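Local coordinates for protein (o6-methylguanine-dna methyltransferase) (PDB 1MGT), which repairs O6-methylguanine and O4-methylthymine in DNA by transferring the methyl group irreversibly to one of its own cysteines, a suicide reaction, at residues Met1-Gly10 with Val14-Gly26. Sequence-based numbering, arbitrary orientation.
Sequences MLSVEKFRVG and VWIGVIFSGRVQG. With SO4 (sulfate ion), chain C.
K6 lies flat across the indole of W15. Its CB sits over the centre of the six-membered ring, 3.6 Å from the centroid, in a CH-pi contact. K6 CG is anti to the backbone N (chi1 159°), and the extended chain carries CD over W15 CZ2. K6 NZ hydrogen-bonds to O1 of a sulfate, probably from the crystallisation liquor. R8 NH2 also binds O1, and R8 NH1 hydrogen-bonds to O4 at 2.8 Å. V4 CG1 meets the edge of the same indole at CE3 (3.7 Å). On the sheet face of V4, K6 and W15, L2 CD1 also touches I19 CG1, and I40 of helix 33-49 packs on both residues.

The other face carries S3, F7, I16 and V18. F7 and I16 cross at about a right angle, with F7 CE1 3.9 Å from I16 CD1; F68 of helix 63-71 stacks on the F7 ring. Opposite M1, F20 CG lies between the backbone N and the carbonyl carbon (chi1 62°), which brings the ring to M1 and S3. M1 CB lies over one ring face, and SD makes an oblique Met-aromatic contact. S3 OG approaches the ring edge and is hydrogen-bonded with Q59 O and S61 OG.

Backbone pairs M1-F20, S3-V18, E5-I16 and F7-V14 are hydrogen-bonded both ways. Q25 N and G26 N share I19 O in a classic beta bulge. Strands 2-9 and 12-20 form the first antiparallel hairpin of the N-terminal RNase H-like domain.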
loop_
_atom_site.group_PDB
_atom_site.type_symbol
_atom_site.label_atom_id
_atom_site.label_comp_id
_atom_site.label_asym_id
_atom_site.label_seq_id
_atom_site.Cartn_x
_atom_site.Cartn_y
_atom_site.Cartn_z
ATOM N N MET A 1 -6.534 8.855 -13.976
ATOM C CA MET A 1 -7.072 9.969 -13.161
ATOM C C MET A 1 -6.469 9.897 -11.738
ATOM O O MET A 1 -6.006 8.809 -11.367
ATOM C CB MET A 1 -8.587 9.880 -13.061
ATOM C CG MET A 1 -9.330 10.139 -14.392
ATOM S SD MET A 1 -11.102 9.849 -14.141
ATOM C CE MET A 1 -11.213 8.133 -14.687
ATOM N N LEU A 2 -6.515 11.000 -11.037
ATOM C CA LEU A 2 -5.980 11.072 -9.669
ATOM C C LEU A 2 -6.970 11.727 -8.736
ATOM O O LEU A 2 -7.598 12.766 -9.041
ATOM C CB LEU A 2 -4.680 11.907 -9.733
ATOM C CG LEU A 2 -4.065 12.290 -8.371
ATOM C CD1 LEU A 2 -3.549 11.045 -7.659
ATOM C CD2 LEU A 2 -2.907 13.250 -8.569
ATOM N N SER A 3 -7.142 11.167 -7.534
ATOM C CA SER A 3 -8.010 11.698 -6.522
ATOM C C SER A 3 -7.146 11.875 -5.255
ATOM O O SER A 3 -6.422 10.926 -4.936
ATOM C CB SER A 3 -9.212 10.843 -6.143
ATOM O OG SER A 3 -10.078 10.671 -7.234
ATOM N N VAL A 4 -7.236 13.040 -4.653
ATOM C CA VAL A 4 -6.443 13.337 -3.448
ATOM C C VAL A 4 -7.369 13.850 -2.357
ATOM O O VAL A 4 -8.201 14.727 -2.619
ATOM C CB VAL A 4 -5.346 14.357 -3.754
ATOM C CG1 VAL A 4 -4.682 14.904 -2.500
ATOM C CG2 VAL A 4 -4.257 13.739 -4.647
ATOM N N GLU A 5 -7.226 13.319 -1.124
ATOM C CA GLU A 5 -8.100 13.792 -0.055
ATOM C C GLU A 5 -7.347 13.741 1.278
ATOM O O GLU A 5 -6.458 12.914 1.469
ATOM C CB GLU A 5 -9.375 12.945 0.016
ATOM C CG GLU A 5 -10.351 13.405 1.063
ATOM C CD GLU A 5 -11.708 12.749 1.023
ATOM O OE1 GLU A 5 -12.011 11.988 0.086
ATOM O OE2 GLU A 5 -12.485 12.992 1.988
ATOM N N LYS A 6 -7.688 14.677 2.149
ATOM C CA LYS A 6 -7.021 14.737 3.467
ATOM C C LYS A 6 -7.994 14.210 4.506
ATOM O O LYS A 6 -9.216 14.390 4.369
ATOM C CB LYS A 6 -6.648 16.185 3.688
ATOM C CG LYS A 6 -6.399 16.700 5.079
ATOM C CD LYS A 6 -6.323 18.225 5.001
ATOM C CE LYS A 6 -6.129 18.867 6.356
ATOM N NZ LYS A 6 -6.404 20.336 6.226
ATOM N N PHE A 7 -7.490 13.475 5.496
ATOM C CA PHE A 7 -8.334 12.919 6.543
ATOM C C PHE A 7 -7.678 13.213 7.894
ATOM O O PHE A 7 -6.447 13.275 7.993
ATOM C CB PHE A 7 -8.438 11.371 6.442
ATOM C CG PHE A 7 -9.084 10.956 5.130
ATOM C CD1 PHE A 7 -8.315 10.741 4.005
ATOM C CD2 PHE A 7 -10.459 10.836 5.063
ATOM C CE1 PHE A 7 -8.941 10.375 2.811
ATOM C CE2 PHE A 7 -11.080 10.484 3.876
ATOM C CZ PHE A 7 -10.301 10.261 2.744
ATOM N N ARG A 8 -8.494 13.358 8.922
ATOM C CA ARG A 8 -7.931 13.591 10.251
ATOM C C ARG A 8 -8.048 12.292 11.070
ATOM O O ARG A 8 -9.037 11.565 10.958
ATOM C CB ARG A 8 -8.757 14.656 10.977
ATOM C CG ARG A 8 -8.564 16.041 10.392
ATOM C CD ARG A 8 -9.170 17.143 11.293
ATOM N NE ARG A 8 -9.079 18.400 10.529
ATOM C CZ ARG A 8 -7.993 19.127 10.394
ATOM N NH1 ARG A 8 -6.837 18.814 10.967
ATOM N NH2 ARG A 8 -8.057 20.232 9.639
ATOM N N VAL A 9 -7.035 11.991 11.839
ATOM C CA VAL A 9 -7.043 10.821 12.745
ATOM C C VAL A 9 -6.554 11.448 14.061
ATOM O O VAL A 9 -5.370 11.519 14.323
ATOM C CB VAL A 9 -6.203 9.637 12.335
ATOM C CG1 VAL A 9 -6.384 8.506 13.378
ATOM C CG2 VAL A 9 -6.614 9.107 10.963
ATOM N N GLY A 10 -7.510 12.020 14.794
ATOM C CA GLY A 10 -7.140 12.716 16.037
ATOM C C GLY A 10 -6.304 13.944 15.626
ATOM O O GLY A 10 -6.765 14.739 14.793
ATOM N N VAL A 14 -3.676 12.797 7.583
ATOM C CA VAL A 14 -3.158 11.839 6.607
ATOM C C VAL A 14 -3.720 12.217 5.218
ATOM O O VAL A 14 -4.931 12.341 5.084
ATOM C CB VAL A 14 -3.617 10.394 6.908
ATOM C CG1 VAL A 14 -3.136 9.433 5.844
ATOM C CG2 VAL A 14 -3.044 9.944 8.270
ATOM N N TRP A 15 -2.842 12.333 4.243
ATOM C CA TRP A 15 -3.253 12.644 2.871
ATOM C C TRP A 15 -3.226 11.337 2.068
ATOM O O TRP A 15 -2.226 10.622 2.188
ATOM C CB TRP A 15 -2.206 13.596 2.250
ATOM C CG TRP A 15 -2.382 15.005 2.754
ATOM C CD1 TRP A 15 -1.873 15.564 3.879
ATOM C CD2 TRP A 15 -3.155 16.020 2.101
ATOM N NE1 TRP A 15 -2.285 16.873 3.982
ATOM C CE2 TRP A 15 -3.065 17.181 2.902
ATOM C CE3 TRP A 15 -3.910 16.043 0.926
ATOM C CZ2 TRP A 15 -3.705 18.365 2.546
ATOM C CZ3 TRP A 15 -4.549 17.233 0.582
ATOM C CH2 TRP A 15 -4.437 18.369 1.398
ATOM N N ILE A 16 -4.257 11.039 1.312
ATOM C CA ILE A 16 -4.277 9.801 0.529
ATOM C C ILE A 16 -4.496 10.162 -0.954
ATOM O O ILE A 16 -5.373 10.979 -1.229
ATOM C CB ILE A 16 -5.372 8.857 1.031
ATOM C CG1 ILE A 16 -5.046 8.339 2.458
ATOM C CG2 ILE A 16 -5.544 7.652 0.110
ATOM C CD1 ILE A 16 -6.233 7.577 3.063
ATOM N N GLY A 17 -3.701 9.546 -1.830
ATOM C CA GLY A 17 -3.841 9.843 -3.269
ATOM C C GLY A 17 -4.107 8.508 -3.967
ATOM O O GLY A 17 -3.476 7.516 -3.589
ATOM N N VAL A 18 -5.035 8.454 -4.902
ATOM C CA VAL A 18 -5.351 7.227 -5.613
ATOM C C VAL A 18 -5.320 7.492 -7.138
ATOM O O VAL A 18 -5.979 8.429 -7.588
ATOM C CB VAL A 18 -6.739 6.678 -5.240
ATOM C CG1 VAL A 18 -7.013 5.362 -5.989
ATOM C CG2 VAL A 18 -6.865 6.413 -3.731
ATOM N N ILE A 19 -4.495 6.735 -7.816
ATOM C CA ILE A 19 -4.397 6.827 -9.281
ATOM C C ILE A 19 -5.366 5.760 -9.765
ATOM O O ILE A 19 -5.309 4.602 -9.290
ATOM C CB ILE A 19 -2.989 6.522 -9.772
ATOM C CG1 ILE A 19 -1.966 7.483 -9.119
ATOM C CG2 ILE A 19 -2.976 6.585 -11.293
ATOM C CD1 ILE A 19 -0.525 7.178 -9.542
ATOM N N PHE A 20 -6.284 6.088 -10.670
ATOM C CA PHE A 20 -7.235 5.066 -11.096
ATOM C C PHE A 20 -7.701 5.323 -12.533
ATOM O O PHE A 20 -7.578 6.443 -13.033
ATOM C CB PHE A 20 -8.482 5.074 -10.203
ATOM C CG PHE A 20 -9.279 6.351 -10.220
ATOM C CD1 PHE A 20 -10.433 6.424 -11.014
ATOM C CD2 PHE A 20 -8.913 7.440 -9.478
ATOM C CE1 PHE A 20 -11.181 7.594 -11.046
ATOM C CE2 PHE A 20 -9.649 8.616 -9.514
ATOM C CZ PHE A 20 -10.799 8.690 -10.293
ATOM N N SER A 21 -8.196 4.278 -13.129
ATOM C CA SER A 21 -8.720 4.325 -14.507
ATOM C C SER A 21 -9.678 3.140 -14.598
ATOM O O SER A 21 -9.223 2.074 -15.054
ATOM C CB SER A 21 -7.566 4.113 -15.481
ATOM O OG SER A 21 -8.036 4.169 -16.817
ATOM N N GLY A 22 -10.869 3.238 -14.066
ATOM C CA GLY A 22 -11.726 2.001 -14.185
ATOM C C GLY A 22 -11.616 1.205 -12.879
ATOM O O GLY A 22 -12.635 0.829 -12.289
ATOM N N ARG A 23 -10.404 0.904 -12.466
ATOM C CA ARG A 23 -10.064 0.193 -11.236
ATOM C C ARG A 23 -8.808 0.912 -10.698
ATOM O O ARG A 23 -8.226 1.737 -11.420
ATOM C CB ARG A 23 -9.834 -1.286 -11.440
ATOM C CG ARG A 23 -11.090 -2.157 -11.363
ATOM C CD ARG A 23 -10.694 -3.648 -11.416
ATOM N NE ARG A 23 -9.896 -3.872 -12.619
ATOM C CZ ARG A 23 -9.376 -5.006 -13.059
ATOM N NH1 ARG A 23 -9.530 -6.144 -12.396
ATOM N NH2 ARG A 23 -8.677 -5.012 -14.198
ATOM N N VAL A 24 -8.397 0.619 -9.479
ATOM C CA VAL A 24 -7.219 1.265 -8.903
ATOM C C VAL A 24 -5.915 0.828 -9.516
ATOM O O VAL A 24 -5.579 -0.335 -9.693
ATOM C CB VAL A 24 -7.212 1.051 -7.370
ATOM C CG1 VAL A 24 -5.930 1.605 -6.759
ATOM C CG2 VAL A 24 -8.456 1.646 -6.727
ATOM N N GLN A 25 -5.063 1.809 -9.866
ATOM C CA GLN A 25 -3.770 1.594 -10.444
ATOM C C GLN A 25 -2.657 1.860 -9.420
ATOM O O GLN A 25 -1.549 1.346 -9.549
ATOM C CB GLN A 25 -3.553 2.582 -11.628
ATOM C CG GLN A 25 -4.461 2.237 -12.824
ATOM C CD GLN A 25 -4.278 3.246 -13.953
ATOM O OE1 GLN A 25 -4.479 4.428 -13.710
ATOM N NE2 GLN A 25 -3.895 2.801 -15.151
ATOM N N GLY A 26 -2.949 2.745 -8.455
ATOM C CA GLY A 26 -1.866 3.024 -7.477
ATOM C C GLY A 26 -2.405 3.840 -6.325
ATOM O O GLY A 26 -3.392 4.586 -6.448
HETATM S S SO4 C . -4.596 21.384 9.181
HETATM O O1 SO4 C . -5.932 21.474 8.540
HETATM O O2 SO4 C . -4.122 22.762 9.554
HETATM O O3 SO4 C . -3.594 20.765 8.267
HETATM O O4 SO4 C . -4.670 20.557 10.435
#